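Local coordinates for chitin elicitor-binding protein (Oryza sativa subsp. japonica, PDB 5JCD) that binds chitin oligosaccharides released from fungal cell walls and, together with a partner receptor kinase, passes the elicitor signal on to trigger rice defence responses, at residues A16-S21 / L147-G152; I66-R71 / L132-D137; V76-R81 / T127-L132. One frame throughout, in Å; residues are numbered along the deposited sequence.

Interaction 1 of 3, residues A16-S21 / L147-G152; sequences AILYTS and LAYSVG
The phenol ring of Tyr149 is met by one branch of Leu18: the methyl CD2 comes in at a slant against the CD1 and CE1 atoms, 3.7 Å from CE1. Ile160 and Val191, from helix 157-163 and strand 188-193, also touch the Tyr149 side chain, while its hydroxyl bonds to Glu155. Leu18 and Tyr149 run side by side, pointing the same way, each with CG anti to its backbone N (chi1 about 180°).

Behind this pair the backbones run parallel, their axes only 27° apart. Ala148 lies between two bonds to the other strand: its N donates to Ala16 O (2.9 Å) and its O accepts from Leu18 N (2.9 Å). Leu147 CA adds a C-H...O contact to Ala16 O. Beyond Leu18 the strands diverge, and a water keeps them joined by donating to Leu18 O and accepting from Ser150 N.

Both faces of the sheet are packed here. Leu147 reaches back with its CD1, 3.8 Å from Ala16 CB and 3.6 Å from Leu18 N, covering the strand on the side of Ala16. On the other side Ile17 CG2 rests 3.6 Å from Ala148 CB, and Phe104 lies on Ala148. Strand 145-150 is the opening strand of a βααβ LysM fold whose closing strand, 188-193, pairs with it antiparallel; the parallel bridge to strand 12-20 joins that repeat to the central sheet.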
loop_
_atom_site.group_PDB
_atom_site.type_symbol
_atom_site.label_atom_id
_atom_site.label_comp_id
_atom_site.label_asym_id
_atom_site.label_seq_id
_atom_site.Cartn_x
_atom_site.Cartn_y
_atom_site.Cartn_z
ATOM N N ALA A 16 5.399 0.465 3.214
ATOM C CA ALA A 16 4.160 -0.030 3.819
ATOM C C ALA A 16 2.897 0.528 3.162
ATOM O O ALA A 16 2.940 1.579 2.530
ATOM C CB ALA A 16 4.135 0.295 5.339
ATOM N N ILE A 17 1.779 -0.174 3.335
ATOM C CA ILE A 17 0.462 0.430 3.135
ATOM C C ILE A 17 -0.244 0.474 4.475
ATOM O O ILE A 17 -0.072 -0.416 5.300
ATOM C CB ILE A 17 -0.444 -0.362 2.127
ATOM C CG1 ILE A 17 -0.656 -1.813 2.613
ATOM C CG2 ILE A 17 0.130 -0.311 0.710
ATOM C CD1 ILE A 17 -1.624 -2.698 1.732
ATOM N N LEU A 18 -1.055 1.499 4.695
ATOM C CA LEU A 18 -1.941 1.468 5.849
ATOM C C LEU A 18 -3.214 0.767 5.363
ATOM O O LEU A 18 -4.015 1.335 4.613
ATOM C CB LEU A 18 -2.229 2.876 6.375
ATOM C CG LEU A 18 -3.110 2.914 7.619
ATOM C CD1 LEU A 18 -2.393 2.257 8.821
ATOM C CD2 LEU A 18 -3.592 4.325 7.962
ATOM N N TYR A 19 -3.376 -0.492 5.746
ATOM C CA TYR A 19 -4.450 -1.314 5.183
ATOM C C TYR A 19 -5.731 -1.197 5.979
ATOM O O TYR A 19 -5.720 -1.334 7.200
ATOM C CB TYR A 19 -4.010 -2.785 5.120
ATOM C CG TYR A 19 -5.006 -3.722 4.476
ATOM C CD1 TYR A 19 -5.361 -3.569 3.138
ATOM C CD2 TYR A 19 -5.548 -4.795 5.181
ATOM C CE1 TYR A 19 -6.240 -4.431 2.520
ATOM C CE2 TYR A 19 -6.438 -5.667 4.567
ATOM C CZ TYR A 19 -6.777 -5.472 3.235
ATOM O OH TYR A 19 -7.655 -6.303 2.598
ATOM N N THR A 20 -6.839 -0.948 5.275
ATOM C CA THR A 20 -8.156 -0.944 5.901
ATOM C C THR A 20 -8.756 -2.302 5.663
ATOM O O THR A 20 -9.009 -2.682 4.516
ATOM C CB THR A 20 -9.093 0.131 5.319
ATOM O OG1 THR A 20 -8.532 1.434 5.536
ATOM C CG2 THR A 20 -10.473 0.048 5.988
ATOM N N SER A 21 -8.948 -3.054 6.739
ATOM C CA SER A 21 -9.428 -4.437 6.609
ATOM C C SER A 21 -10.928 -4.485 6.264
ATOM O O SER A 21 -11.755 -4.042 7.057
ATOM C CB SER A 21 -9.157 -5.199 7.905
ATOM O OG SER A 21 -9.554 -6.550 7.800
ATOM N N LEU A 147 4.845 5.321 3.017
ATOM C CA LEU A 147 3.586 4.749 3.458
ATOM C C LEU A 147 2.472 5.180 2.525
ATOM O O LEU A 147 2.283 6.377 2.282
ATOM C CB LEU A 147 3.260 5.233 4.862
ATOM C CG LEU A 147 1.911 4.849 5.468
ATOM C CD1 LEU A 147 1.845 3.351 5.726
ATOM C CD2 LEU A 147 1.626 5.622 6.763
ATOM N N ALA A 148 1.766 4.194 1.983
ATOM C CA ALA A 148 0.594 4.434 1.153
ATOM C C ALA A 148 -0.579 4.650 2.065
ATOM O O ALA A 148 -0.878 3.790 2.904
ATOM C CB ALA A 148 0.330 3.252 0.230
ATOM N N TYR A 149 -1.232 5.801 1.905
ATOM C CA TYR A 149 -2.290 6.237 2.811
ATOM C C TYR A 149 -3.563 6.616 2.052
ATOM O O TYR A 149 -3.514 7.435 1.120
ATOM C CB TYR A 149 -1.801 7.436 3.602
ATOM C CG TYR A 149 -2.791 7.947 4.588
ATOM C CD1 TYR A 149 -2.909 7.357 5.841
ATOM C CD2 TYR A 149 -3.598 9.043 4.289
ATOM C CE1 TYR A 149 -3.831 7.818 6.768
ATOM C CE2 TYR A 149 -4.520 9.527 5.220
ATOM C CZ TYR A 149 -4.631 8.895 6.448
ATOM O OH TYR A 149 -5.513 9.339 7.375
ATOM N N SER A 150 -4.691 6.003 2.427
ATOM C CA SER A 150 -5.974 6.334 1.832
ATOM C C SER A 150 -6.697 7.400 2.657
ATOM O O SER A 150 -7.077 7.145 3.789
ATOM C CB SER A 150 -6.850 5.080 1.706
ATOM O OG SER A 150 -8.118 5.396 1.146
ATOM N N VAL A 151 -6.909 8.573 2.068
ATOM C CA VAL A 151 -7.514 9.693 2.773
ATOM C C VAL A 151 -8.929 9.363 3.278
ATOM O O VAL A 151 -9.802 8.869 2.536
ATOM C CB VAL A 151 -7.604 10.946 1.865
ATOM C CG1 VAL A 151 -8.426 12.011 2.536
ATOM C CG2 VAL A 151 -6.208 11.478 1.493
ATOM N N GLY A 152 -9.136 9.622 4.557
ATOM C CA GLY A 152 -10.418 9.440 5.196
ATOM C C GLY A 152 -11.352 10.612 4.965
ATOM O O GLY A 152 -10.912 11.699 4.605
HETATM O O HOH W 1 -5.195 4.007 4.451
#

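Interaction 2 of 3, residues I66-R71 / L132-D137; sequences IPFRCR and LPCSCD
Phe68 and Leu132 cross obliquely, with the leucine laid over one face of the ring. Leu132 CD1 stands 4.2 Å above the ring plane, out toward the rim, and Leu132 CB lies 3.9 Å from Phe68 CZ. The carbonyl O of Pro133 arrives at the ring edge, in its plane, 3.9 Å from Phe68 CZ. At Phe68 CE1 the ring meets Cys134: CB of the cysteine comes to 3.8 Å, and its SG sits beside the ring edge, 5.3 Å from the centroid, in a sulfur-aromatic contact. Phe68 turns inward to meet them with CG in the crowded position between the backbone N and carbonyl carbon (chi1 57°).

Next to the ring, Cys70 and Cys134 close a disulfide, their sulfurs 2.1 Å apart and the C-S-S-C torsion at 83°. Each cysteine begins a Cys-X-Cys motif, the paired signature that ties together the LysM repeats of plant chitin receptors. The second cysteine of the later motif, Cys136, bonds to Cys13, and this other bridge packs against the first, with Cys136 SG 4.0 Å from Cys70 SG. Between Cys134 and Cys136, Ser135 points away from strand 63-72; its OG accepts from Asp137 N in an ST turn and also bonds to Thr4 O.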
loop_
_atom_site.group_PDB
_atom_site.type_symbol
_atom_site.label_atom_id
_atom_site.label_comp_id
_atom_site.label_asym_id
_atom_site.label_seq_id
_atom_site.Cartn_x
_atom_site.Cartn_y
_atom_site.Cartn_z
ATOM N N ILE A 66 0.919 -2.487 7.007
ATOM C CA ILE A 66 1.495 -3.689 6.429
ATOM C C ILE A 66 2.773 -3.349 5.672
ATOM O O ILE A 66 2.724 -2.655 4.677
ATOM C CB ILE A 66 0.477 -4.437 5.535
ATOM C CG1 ILE A 66 -0.768 -4.779 6.374
ATOM C CG2 ILE A 66 1.118 -5.682 4.906
ATOM C CD1 ILE A 66 -1.807 -5.562 5.667
ATOM N N PRO A 67 3.928 -3.795 6.200
ATOM C CA PRO A 67 5.265 -3.599 5.616
ATOM C C PRO A 67 5.554 -4.579 4.501
ATOM O O PRO A 67 5.010 -5.682 4.499
ATOM C CB PRO A 67 6.228 -3.847 6.795
ATOM C CG PRO A 67 5.436 -4.470 7.871
ATOM C CD PRO A 67 3.979 -4.560 7.456
ATOM N N PHE A 68 6.358 -4.165 3.533
ATOM C CA PHE A 68 6.739 -5.076 2.475
ATOM C C PHE A 68 8.003 -4.608 1.785
ATOM O O PHE A 68 8.445 -3.488 1.983
ATOM C CB PHE A 68 5.597 -5.239 1.452
ATOM C CG PHE A 68 5.142 -3.949 0.826
ATOM C CD1 PHE A 68 5.748 -3.469 -0.327
ATOM C CD2 PHE A 68 4.103 -3.215 1.393
ATOM C CE1 PHE A 68 5.329 -2.281 -0.892
ATOM C CE2 PHE A 68 3.689 -2.037 0.837
ATOM C CZ PHE A 68 4.291 -1.561 -0.305
ATOM N N ARG A 69 8.567 -5.472 0.953
ATOM C CA ARG A 69 9.721 -5.110 0.172
ATOM C C ARG A 69 9.318 -4.377 -1.080
ATOM O O ARG A 69 8.533 -4.865 -1.867
ATOM C CB ARG A 69 10.549 -6.346 -0.169
ATOM C CG ARG A 69 12.050 -6.059 -0.245
ATOM C CD ARG A 69 12.689 -6.762 -1.429
ATOM N NE ARG A 69 12.384 -8.190 -1.409
ATOM C CZ ARG A 69 12.698 -9.037 -2.380
ATOM N NH1 ARG A 69 13.331 -8.593 -3.455
ATOM N NH2 ARG A 69 12.385 -10.323 -2.278
ATOM N N CYS A 70 9.832 -3.166 -1.229
ATOM C CA CYS A 70 9.600 -2.392 -2.424
ATOM C C CYS A 70 10.740 -2.565 -3.425
ATOM O O CYS A 70 11.910 -2.600 -3.061
ATOM C CB CYS A 70 9.478 -0.915 -2.054
ATOM S SG CYS A 70 9.178 0.164 -3.464
ATOM N N ARG A 71 10.387 -2.702 -4.692
ATOM C CA ARG A 71 11.366 -2.671 -5.765
ATOM C C ARG A 71 11.085 -1.534 -6.724
ATOM O O ARG A 71 9.934 -1.320 -7.124
ATOM C CB ARG A 71 11.403 -3.993 -6.533
ATOM C CG ARG A 71 12.242 -3.916 -7.784
ATOM C CD ARG A 71 12.486 -5.268 -8.448
ATOM N NE ARG A 71 13.258 -5.115 -9.688
ATOM C CZ ARG A 71 14.458 -5.643 -9.928
ATOM N NH1 ARG A 71 15.083 -6.378 -9.010
ATOM N NH2 ARG A 71 15.038 -5.430 -11.102
ATOM N N LEU A 132 1.441 -3.187 -5.104
ATOM C CA LEU A 132 1.230 -2.097 -4.139
ATOM C C LEU A 132 2.220 -0.950 -4.357
ATOM O O LEU A 132 3.422 -1.167 -4.603
ATOM C CB LEU A 132 1.354 -2.628 -2.713
ATOM C CG LEU A 132 0.449 -3.827 -2.425
ATOM C CD1 LEU A 132 0.765 -4.421 -1.084
ATOM C CD2 LEU A 132 -1.016 -3.376 -2.463
ATOM N N PRO A 133 1.717 0.282 -4.284
ATOM C CA PRO A 133 2.559 1.440 -4.582
ATOM C C PRO A 133 3.583 1.749 -3.478
ATOM O O PRO A 133 3.294 1.697 -2.277
ATOM C CB PRO A 133 1.540 2.571 -4.718
ATOM C CG PRO A 133 0.442 2.175 -3.790
ATOM C CD PRO A 133 0.389 0.674 -3.782
ATOM N N CYS A 134 4.789 2.084 -3.908
ATOM C CA CYS A 134 5.866 2.355 -2.982
ATOM C C CYS A 134 6.952 3.131 -3.688
ATOM O O CYS A 134 6.853 3.417 -4.875
ATOM C CB CYS A 134 6.446 1.046 -2.407
ATOM S SG CYS A 134 7.137 -0.125 -3.628
ATOM N N SER A 135 7.984 3.475 -2.930
ATOM C CA SER A 135 9.149 4.142 -3.475
ATOM C C SER A 135 10.296 3.950 -2.517
ATOM O O SER A 135 10.089 3.644 -1.331
ATOM C CB SER A 135 8.893 5.636 -3.656
ATOM O OG SER A 135 10.035 6.288 -4.192
ATOM N N CYS A 136 11.503 4.159 -3.017
ATOM C CA CYS A 136 12.651 4.186 -2.133
ATOM C C CYS A 136 13.333 5.564 -2.212
ATOM O O CYS A 136 14.459 5.716 -1.747
ATOM C CB CYS A 136 13.629 3.065 -2.482
ATOM S SG CYS A 136 12.920 1.365 -2.536
ATOM N N ASP A 137 12.669 6.554 -2.822
ATOM C CA ASP A 137 13.234 7.907 -2.938
ATOM C C ASP A 137 13.453 8.433 -1.544
ATOM O O ASP A 137 12.665 8.146 -0.648
ATOM C CB ASP A 137 12.282 8.893 -3.627
ATOM C CG ASP A 137 12.152 8.668 -5.124
ATOM O OD1 ASP A 137 13.097 8.142 -5.749
ATOM O OD2 ASP A 137 11.082 9.015 -5.671
#

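Interaction 3 of 3, residues V76-R81 / T127-L132; sequences VGQSDR and TLWIPL
Three hydrogen bonds join Ser79 to the facing segment. Its N donates to Leu132 O at 2.9 Å; its O receives the indole NE1 of Trp129, also at 2.9 Å, lying in the ring plane but with NE1 tilted 33° from the carbonyl plane. A weak third bond runs from Leu132 N to Ser79 OG, which is placed between the backbone N and the carbonyl carbon (chi1 59°); that hydroxyl is also bonded to Leu82 O.

Stacking comes from Arg81. Its guanidinium lies nearly flat on Trp129, the planes 14° apart and CZ 4.2 Å from the centroid of the six-membered ring, an off-centre cation-pi contact. Farther back, on the same face of the indole, Arg81 CA sits over the five-membered ring in a CH-pi contact.

Trp129 ends the last strand of a βααβ LysM repeat, and its backbone N bonds to the side-chain OD1 of Asn114, a chitin-binding residue. An alanine in its place would be likely to leave the Arg81 guanidinium without a surface to lie on and Ser79 O without its indole donor.

Van der Waals contact completes the interface. Pro131 CB packs on the opposite indole face, toward the rim, while Gln78 crosses Trp129 at about a right angle, its OE1 3.3 Å from CH2 and its aliphatic part against Pro131.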
loop_
_atom_site.group_PDB
_atom_site.type_symbol
_atom_site.label_atom_id
_atom_site.label_comp_id
_atom_site.label_asym_id
_atom_site.label_seq_id
_atom_site.Cartn_x
_atom_site.Cartn_y
_atom_site.Cartn_z
ATOM N N VAL A 76 8.985 3.632 -11.258
ATOM C CA VAL A 76 7.993 3.416 -10.256
ATOM C C VAL A 76 8.522 2.445 -9.201
ATOM O O VAL A 76 9.508 1.721 -9.424
ATOM C CB VAL A 76 6.684 2.905 -10.967
ATOM C CG1 VAL A 76 6.798 1.448 -11.391
ATOM C CG2 VAL A 76 5.537 3.060 -10.103
ATOM N N GLY A 77 7.920 2.498 -8.021
ATOM C CA GLY A 77 8.199 1.535 -6.977
ATOM C C GLY A 77 6.995 0.622 -6.807
ATOM O O GLY A 77 5.879 1.098 -6.704
ATOM N N GLN A 78 7.213 -0.685 -6.767
ATOM C CA GLN A 78 6.120 -1.637 -6.595
ATOM C C GLN A 78 6.503 -2.666 -5.557
ATOM O O GLN A 78 7.677 -2.981 -5.413
ATOM C CB GLN A 78 5.813 -2.344 -7.926
ATOM C CG GLN A 78 5.429 -1.356 -9.016
ATOM C CD GLN A 78 5.530 -1.941 -10.389
ATOM O OE1 GLN A 78 6.465 -2.683 -10.693
ATOM N NE2 GLN A 78 4.540 -1.642 -11.227
ATOM N N SER A 79 5.519 -3.182 -4.830
ATOM C CA SER A 79 5.772 -4.272 -3.897
ATOM C C SER A 79 6.363 -5.427 -4.720
ATOM O O SER A 79 5.891 -5.738 -5.812
ATOM C CB SER A 79 4.475 -4.677 -3.188
ATOM O OG SER A 79 3.481 -5.095 -4.106
ATOM N N ASP A 80 7.431 -6.023 -4.219
ATOM C CA ASP A 80 8.314 -6.839 -5.050
ATOM C C ASP A 80 7.792 -8.256 -5.344
ATOM O O ASP A 80 8.092 -9.207 -4.618
ATOM C CB ASP A 80 9.676 -6.889 -4.382
ATOM C CG ASP A 80 10.744 -7.482 -5.268
ATOM O OD1 ASP A 80 10.487 -7.732 -6.457
ATOM O OD2 ASP A 80 11.864 -7.652 -4.765
ATOM N N ARG A 81 7.032 -8.380 -6.427
ATOM C CA ARG A 81 6.399 -9.643 -6.845
ATOM C C ARG A 81 5.493 -10.259 -5.782
ATOM O O ARG A 81 5.099 -11.408 -5.900
ATOM C CB ARG A 81 7.429 -10.652 -7.374
ATOM C CG ARG A 81 8.273 -10.099 -8.520
ATOM C CD ARG A 81 7.440 -9.941 -9.782
ATOM N NE ARG A 81 8.020 -8.995 -10.739
ATOM C CZ ARG A 81 7.712 -8.955 -12.035
ATOM N NH1 ARG A 81 6.839 -9.821 -12.544
ATOM N NH2 ARG A 81 8.282 -8.054 -12.827
ATOM N N THR A 127 -3.076 -16.878 -10.535
ATOM C CA THR A 127 -2.371 -16.025 -9.586
ATOM C C THR A 127 -2.027 -14.673 -10.205
ATOM O O THR A 127 -1.493 -14.594 -11.315
ATOM C CB THR A 127 -1.068 -16.656 -9.093
ATOM O OG1 THR A 127 -0.277 -17.010 -10.227
ATOM C CG2 THR A 127 -1.334 -17.897 -8.232
ATOM N N LEU A 128 -2.336 -13.612 -9.469
ATOM C CA LEU A 128 -2.058 -12.251 -9.912
ATOM C C LEU A 128 -1.053 -11.593 -8.960
ATOM O O LEU A 128 -1.169 -11.715 -7.733
ATOM C CB LEU A 128 -3.345 -11.422 -9.944
ATOM C CG LEU A 128 -4.536 -11.827 -10.811
ATOM C CD1 LEU A 128 -5.753 -10.980 -10.465
ATOM C CD2 LEU A 128 -4.185 -11.667 -12.279
ATOM N N TRP A 129 -0.053 -10.922 -9.523
ATOM C CA TRP A 129 0.843 -10.086 -8.727
ATOM C C TRP A 129 0.176 -8.738 -8.514
ATOM O O TRP A 129 -0.116 -8.038 -9.478
ATOM C CB TRP A 129 2.176 -9.874 -9.451
ATOM C CG TRP A 129 3.052 -8.813 -8.815
ATOM C CD1 TRP A 129 3.177 -8.543 -7.473
ATOM C CD2 TRP A 129 3.888 -7.859 -9.494
ATOM N NE1 TRP A 129 4.053 -7.504 -7.279
ATOM C CE2 TRP A 129 4.507 -7.060 -8.495
ATOM C CE3 TRP A 129 4.189 -7.609 -10.844
ATOM C CZ2 TRP A 129 5.406 -6.023 -8.802
ATOM C CZ3 TRP A 129 5.087 -6.575 -11.151
ATOM C CH2 TRP A 129 5.682 -5.791 -10.127
ATOM N N ILE A 130 -0.032 -8.356 -7.260
ATOM C CA ILE A 130 -0.601 -7.050 -6.954
ATOM C C ILE A 130 0.535 -6.048 -6.654
ATOM O O ILE A 130 1.208 -6.152 -5.634
ATOM C CB ILE A 130 -1.550 -7.146 -5.738
ATOM C CG1 ILE A 130 -2.588 -8.260 -5.936
ATOM C CG2 ILE A 130 -2.209 -5.809 -5.447
ATOM C CD1 ILE A 130 -3.491 -8.082 -7.161
ATOM N N PRO A 131 0.745 -5.068 -7.542
ATOM C CA PRO A 131 1.835 -4.104 -7.347
ATOM C C PRO A 131 1.473 -2.947 -6.408
ATOM O O PRO A 131 1.244 -1.840 -6.881
ATOM C CB PRO A 131 2.038 -3.545 -8.752
ATOM C CG PRO A 131 0.641 -3.567 -9.342
ATOM C CD PRO A 131 -0.018 -4.803 -8.772
ATOM N N LEU A 132 1.441 -3.187 -5.104
ATOM C CA LEU A 132 1.230 -2.097 -4.139
ATOM C C LEU A 132 2.220 -0.950 -4.357
ATOM O O LEU A 132 3.422 -1.167 -4.603
ATOM C CB LEU A 132 1.354 -2.628 -2.713
ATOM C CG LEU A 132 0.449 -3.827 -2.425
ATOM C CD1 LEU A 132 0.765 -4.421 -1.084
ATOM C CD2 LEU A 132 -1.016 -3.376 -2.463
#

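Overall arrangement
Interactions 2 and 3 lie nearest each other, their centres about 9 Å apart; they share Leu132 and are joined where Gln78 N meets Arg71 O at 2.8 Å. Interaction 1, with its centre about 12 Å from that of interaction 2, is linked to it across neighbouring strands by a probable hydrogen bond from Ile66 N to Ile17 O, 2.9 Å. Along the chain, interaction 3 is nested within interaction 2, and interaction 2 within interaction 1. The contacts all reach one mixed sheet, with strand 127-129 lying in a separate two-stranded sheet. Of the chitin-binding residues, Asn114 is about 4 Å from Trp129 and Leu183 about 7 Å from Tyr149, both measured between side chains.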